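Local coordinates for protein CurF (Lyngbya majuscula, PDB 5DP2) that is an enoyl reductase-type cyclopropanase of the curacin A pathway that binds NADP and probably uses NADPH to form the cyclopropane ring, at residues A[77-89]-A[100-113]. Sequence-based numbering, arbitrary orientation. Where two conformers were deposited one is given.
Sequences NLTFGVEGVGTVV and VGDEVILAYPGNAF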
# COMPACT_ATOMS: atom_id res chain seq x y z
N ASN A 77 14.20 -17.63 -3.10
CA ASN A 77 12.82 -18.08 -2.94
C ASN A 77 11.82 -16.92 -2.86
O ASN A 77 10.61 -17.16 -2.85
CB ASN A 77 12.68 -18.96 -1.69
CG ASN A 77 13.43 -20.26 -1.81
OD1 ASN A 77 13.92 -20.63 -2.89
ND2 ASN A 77 13.50 -20.98 -0.70
N LEU A 78 12.30 -15.69 -2.72
CA LEU A 78 11.41 -14.53 -2.54
C LEU A 78 10.55 -14.28 -3.78
O LEU A 78 11.07 -14.22 -4.90
CB LEU A 78 12.25 -13.29 -2.23
CG LEU A 78 11.47 -12.01 -1.89
CD1 LEU A 78 10.67 -12.12 -0.61
CD2 LEU A 78 12.43 -10.84 -1.80
N THR A 79 9.25 -14.09 -3.55
CA THR A 79 8.34 -13.66 -4.60
C THR A 79 7.85 -12.24 -4.30
O THR A 79 8.05 -11.70 -3.21
CB THR A 79 7.15 -14.64 -4.78
OG1 THR A 79 6.37 -14.67 -3.59
CG2 THR A 79 7.61 -16.05 -5.06
N PHE A 80 7.21 -11.66 -5.32
CA PHE A 80 6.76 -10.27 -5.27
C PHE A 80 5.32 -10.20 -5.73
O PHE A 80 4.84 -11.05 -6.48
CB PHE A 80 7.64 -9.40 -6.19
CG PHE A 80 9.10 -9.50 -5.87
CD1 PHE A 80 9.67 -8.71 -4.90
CD2 PHE A 80 9.91 -10.46 -6.49
CE1 PHE A 80 10.99 -8.85 -4.54
CE2 PHE A 80 11.24 -10.60 -6.14
CZ PHE A 80 11.79 -9.79 -5.18
N GLY A 81 4.66 -9.13 -5.29
CA GLY A 81 3.28 -8.85 -5.69
C GLY A 81 2.36 -9.06 -4.50
O GLY A 81 1.80 -10.16 -4.32
N VAL A 82 2.21 -8.02 -3.69
CA VAL A 82 1.45 -8.08 -2.47
C VAL A 82 -0.03 -7.71 -2.69
O VAL A 82 -0.82 -7.66 -1.75
CB VAL A 82 2.11 -7.25 -1.34
CG1 VAL A 82 3.47 -7.83 -0.97
CG2 VAL A 82 2.23 -5.78 -1.72
N GLU A 83 -0.39 -7.51 -3.96
CA GLU A 83 -1.73 -7.16 -4.39
C GLU A 83 -1.72 -7.29 -5.91
O GLU A 83 -0.66 -7.25 -6.54
CB GLU A 83 -2.09 -5.71 -3.99
CG GLU A 83 -1.09 -4.68 -4.54
CD GLU A 83 -1.42 -3.23 -4.22
OE1 GLU A 83 -2.64 -2.89 -4.21
OE2 GLU A 83 -0.46 -2.45 -3.99
N GLY A 84 -2.90 -7.42 -6.50
CA GLY A 84 -3.03 -7.33 -7.93
C GLY A 84 -4.42 -7.65 -8.39
O GLY A 84 -5.33 -7.78 -7.55
N VAL A 85 -4.60 -7.73 -9.71
CA VAL A 85 -5.93 -7.98 -10.28
C VAL A 85 -5.80 -8.92 -11.45
O VAL A 85 -4.77 -8.96 -12.14
CB VAL A 85 -6.63 -6.67 -10.75
CG1 VAL A 85 -6.87 -5.72 -9.59
CG2 VAL A 85 -5.85 -5.99 -11.85
N GLY A 86 -6.85 -9.71 -11.68
CA GLY A 86 -6.84 -10.58 -12.84
C GLY A 86 -8.16 -11.29 -13.02
O GLY A 86 -9.20 -10.87 -12.49
N THR A 87 -8.10 -12.36 -13.80
CA THR A 87 -9.29 -13.08 -14.24
C THR A 87 -9.19 -14.54 -13.83
O THR A 87 -8.16 -15.18 -14.05
CB THR A 87 -9.42 -13.02 -15.77
OG1 THR A 87 -9.35 -11.64 -16.17
CG2 THR A 87 -10.70 -13.66 -16.27
N VAL A 88 -10.25 -15.08 -13.22
CA VAL A 88 -10.26 -16.51 -12.87
C VAL A 88 -10.26 -17.34 -14.16
O VAL A 88 -11.15 -17.17 -15.01
CB VAL A 88 -11.50 -16.82 -12.01
CG1 VAL A 88 -11.61 -18.32 -11.74
CG2 VAL A 88 -11.44 -16.06 -10.70
N VAL A 89 -9.28 -18.23 -14.29
CA VAL A 89 -9.16 -19.07 -15.48
C VAL A 89 -9.40 -20.55 -15.22
O VAL A 89 -9.66 -21.28 -16.18
CB VAL A 89 -7.82 -18.86 -16.22
CG1 VAL A 89 -7.79 -17.47 -16.85
CG2 VAL A 89 -6.63 -19.13 -15.32
N VAL A 100 -15.03 -19.50 -13.70
CA VAL A 100 -14.20 -19.05 -14.78
C VAL A 100 -14.77 -17.76 -15.39
O VAL A 100 -15.97 -17.68 -15.66
CB VAL A 100 -14.05 -20.16 -15.84
CG1 VAL A 100 -13.38 -19.65 -17.10
CG2 VAL A 100 -13.26 -21.35 -15.29
N GLY A 101 -13.91 -16.76 -15.57
CA GLY A 101 -14.26 -15.48 -16.13
C GLY A 101 -14.48 -14.39 -15.10
O GLY A 101 -14.52 -13.20 -15.47
N ASP A 102 -14.64 -14.73 -13.83
CA ASP A 102 -14.80 -13.71 -12.81
C ASP A 102 -13.53 -12.84 -12.73
O ASP A 102 -12.42 -13.34 -12.78
CB ASP A 102 -15.07 -14.35 -11.46
CG ASP A 102 -16.47 -14.97 -11.29
OD1 ASP A 102 -17.38 -14.66 -12.09
OD2 ASP A 102 -16.64 -15.72 -10.30
N GLU A 103 -13.74 -11.55 -12.53
CA GLU A 103 -12.63 -10.59 -12.39
C GLU A 103 -12.46 -10.26 -10.92
O GLU A 103 -13.42 -9.94 -10.20
CB GLU A 103 -12.91 -9.34 -13.22
CG GLU A 103 -12.99 -9.64 -14.71
CD GLU A 103 -13.21 -8.43 -15.57
OE1 GLU A 103 -13.65 -7.40 -15.03
OE2 GLU A 103 -12.91 -8.52 -16.77
N VAL A 104 -11.20 -10.34 -10.45
CA VAL A 104 -10.91 -10.30 -9.03
C VAL A 104 -9.71 -9.41 -8.69
O VAL A 104 -8.78 -9.23 -9.48
CB VAL A 104 -10.66 -11.73 -8.48
CG1 VAL A 104 -11.95 -12.55 -8.56
CG2 VAL A 104 -9.52 -12.44 -9.20
N ILE A 105 -9.78 -8.87 -7.48
CA ILE A 105 -8.63 -8.32 -6.76
C ILE A 105 -8.08 -9.44 -5.89
O ILE A 105 -8.83 -10.14 -5.19
CB ILE A 105 -9.06 -7.11 -5.89
CG1 ILE A 105 -9.51 -5.93 -6.75
CG2 ILE A 105 -7.95 -6.72 -4.90
CD1 ILE A 105 -10.25 -4.86 -5.99
N LEU A 106 -6.74 -9.61 -5.91
CA LEU A 106 -6.07 -10.58 -5.05
C LEU A 106 -5.61 -9.88 -3.78
O LEU A 106 -4.83 -8.91 -3.84
CB LEU A 106 -4.89 -11.23 -5.76
CG LEU A 106 -5.23 -12.03 -7.03
CD1 LEU A 106 -5.19 -11.18 -8.28
CD2 LEU A 106 -4.27 -13.23 -7.16
N ALA A 107 -6.09 -10.37 -2.64
CA ALA A 107 -5.77 -9.79 -1.33
C ALA A 107 -4.49 -10.44 -0.80
O ALA A 107 -4.48 -11.64 -0.48
CB ALA A 107 -6.93 -10.05 -0.38
N TYR A 108 -3.41 -9.67 -0.72
CA TYR A 108 -2.13 -10.12 -0.18
C TYR A 108 -1.73 -11.52 -0.66
O TYR A 108 -1.40 -12.40 0.14
CB TYR A 108 -2.08 -10.02 1.37
CG TYR A 108 -0.66 -10.09 1.90
CD1 TYR A 108 0.26 -9.10 1.56
CD2 TYR A 108 -0.22 -11.14 2.70
CE1 TYR A 108 1.60 -9.19 1.98
CE2 TYR A 108 1.10 -11.24 3.12
CZ TYR A 108 2.01 -10.27 2.75
OH TYR A 108 3.31 -10.41 3.16
N PRO A 109 -1.63 -11.73 -1.99
CA PRO A 109 -1.18 -13.05 -2.46
C PRO A 109 0.30 -13.30 -2.15
O PRO A 109 0.67 -14.43 -1.84
CB PRO A 109 -1.44 -12.98 -3.97
CG PRO A 109 -1.44 -11.52 -4.31
CD PRO A 109 -2.04 -10.86 -3.10
N GLY A 110 1.13 -12.25 -2.25
CA GLY A 110 2.57 -12.36 -2.05
C GLY A 110 3.40 -12.71 -3.27
O GLY A 110 4.62 -12.55 -3.24
N ASN A 111 2.70 -13.19 -4.31
CA ASN A 111 3.31 -13.68 -5.55
C ASN A 111 2.56 -13.18 -6.79
O ASN A 111 2.58 -13.81 -7.84
CB ASN A 111 3.38 -15.21 -5.56
CG ASN A 111 2.01 -15.86 -5.51
OD1 ASN A 111 1.02 -15.20 -5.18
ND2 ASN A 111 1.94 -17.14 -5.82
N ALA A 112 1.88 -12.01 -6.70
CA ALA A 112 1.12 -11.52 -7.85
C ALA A 112 1.98 -11.18 -9.07
O ALA A 112 1.42 -11.13 -10.17
CB ALA A 112 0.23 -10.36 -7.48
N PHE A 113 3.30 -10.96 -8.91
CA PHE A 113 4.18 -10.86 -10.08
C PHE A 113 4.48 -12.29 -10.59
O PHE A 113 5.60 -12.81 -10.47
CB PHE A 113 5.47 -10.09 -9.77
CG PHE A 113 5.33 -8.59 -9.73
CD1 PHE A 113 5.33 -7.87 -10.91
CD2 PHE A 113 5.27 -7.88 -8.55
CE1 PHE A 113 5.23 -6.47 -10.91
CE2 PHE A 113 5.20 -6.48 -8.53
CZ PHE A 113 5.16 -5.79 -9.72
O HOH W 1 7.08 -13.02 -7.84
O HOH W 2 -11.26 -10.61 -17.75
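G86 and V104 face each other as a hydrogen-bonded pair in an antiparallel beta hairpin of the GroES-like domain, a worked example of how paired backbone bonds hold an antiparallel ladder. Strands 83-89 and 103-107 run at 156°, their axes 4.6 Å apart at closest approach. G86 N meets V104 O at 3.0 Å, nearly head-on to the carbonyl, and V104 N returns the bond to G86 O. The ladder extends to V88 N, bonded to D102 O, and to G101 N, bonded to V88 O; at the other end L106 N reaches G84 O at 2.8 Å. Beyond it, the loop 108-113 wraps around G81: A112 N binds G81 O in the carbonyl plane, on a lone pair, whereas F113 N takes F80 O from a position tilted 32° from the plane of the F80 carbonyl.

V85 and I105 share one face of the sheet, their CG1 branches meeting at 3.9 Å; on the other, L106 lays CD1 against the backbone of G84, 3.5 Å from its O. V82 CG1 approaches the Y108 ring at CE1. F113 turns its ring edge to F80 C and G81 N, with CD2 3.5 Å from that nitrogen. The E83 side chain lies about 7 Å from the bound NADP; its carboxylate forms a salt bridge with K336 NZ and hydrogen bonds with N49 ND2 and M141 N, tying this strand to strand 336-340 and helix 140-153. T79 has its OG1 between backbone N and carbonyl carbon (chi1 63°), from where the hydroxyl donates to G110 O at 2.8 Å, standing above the carbonyl plane.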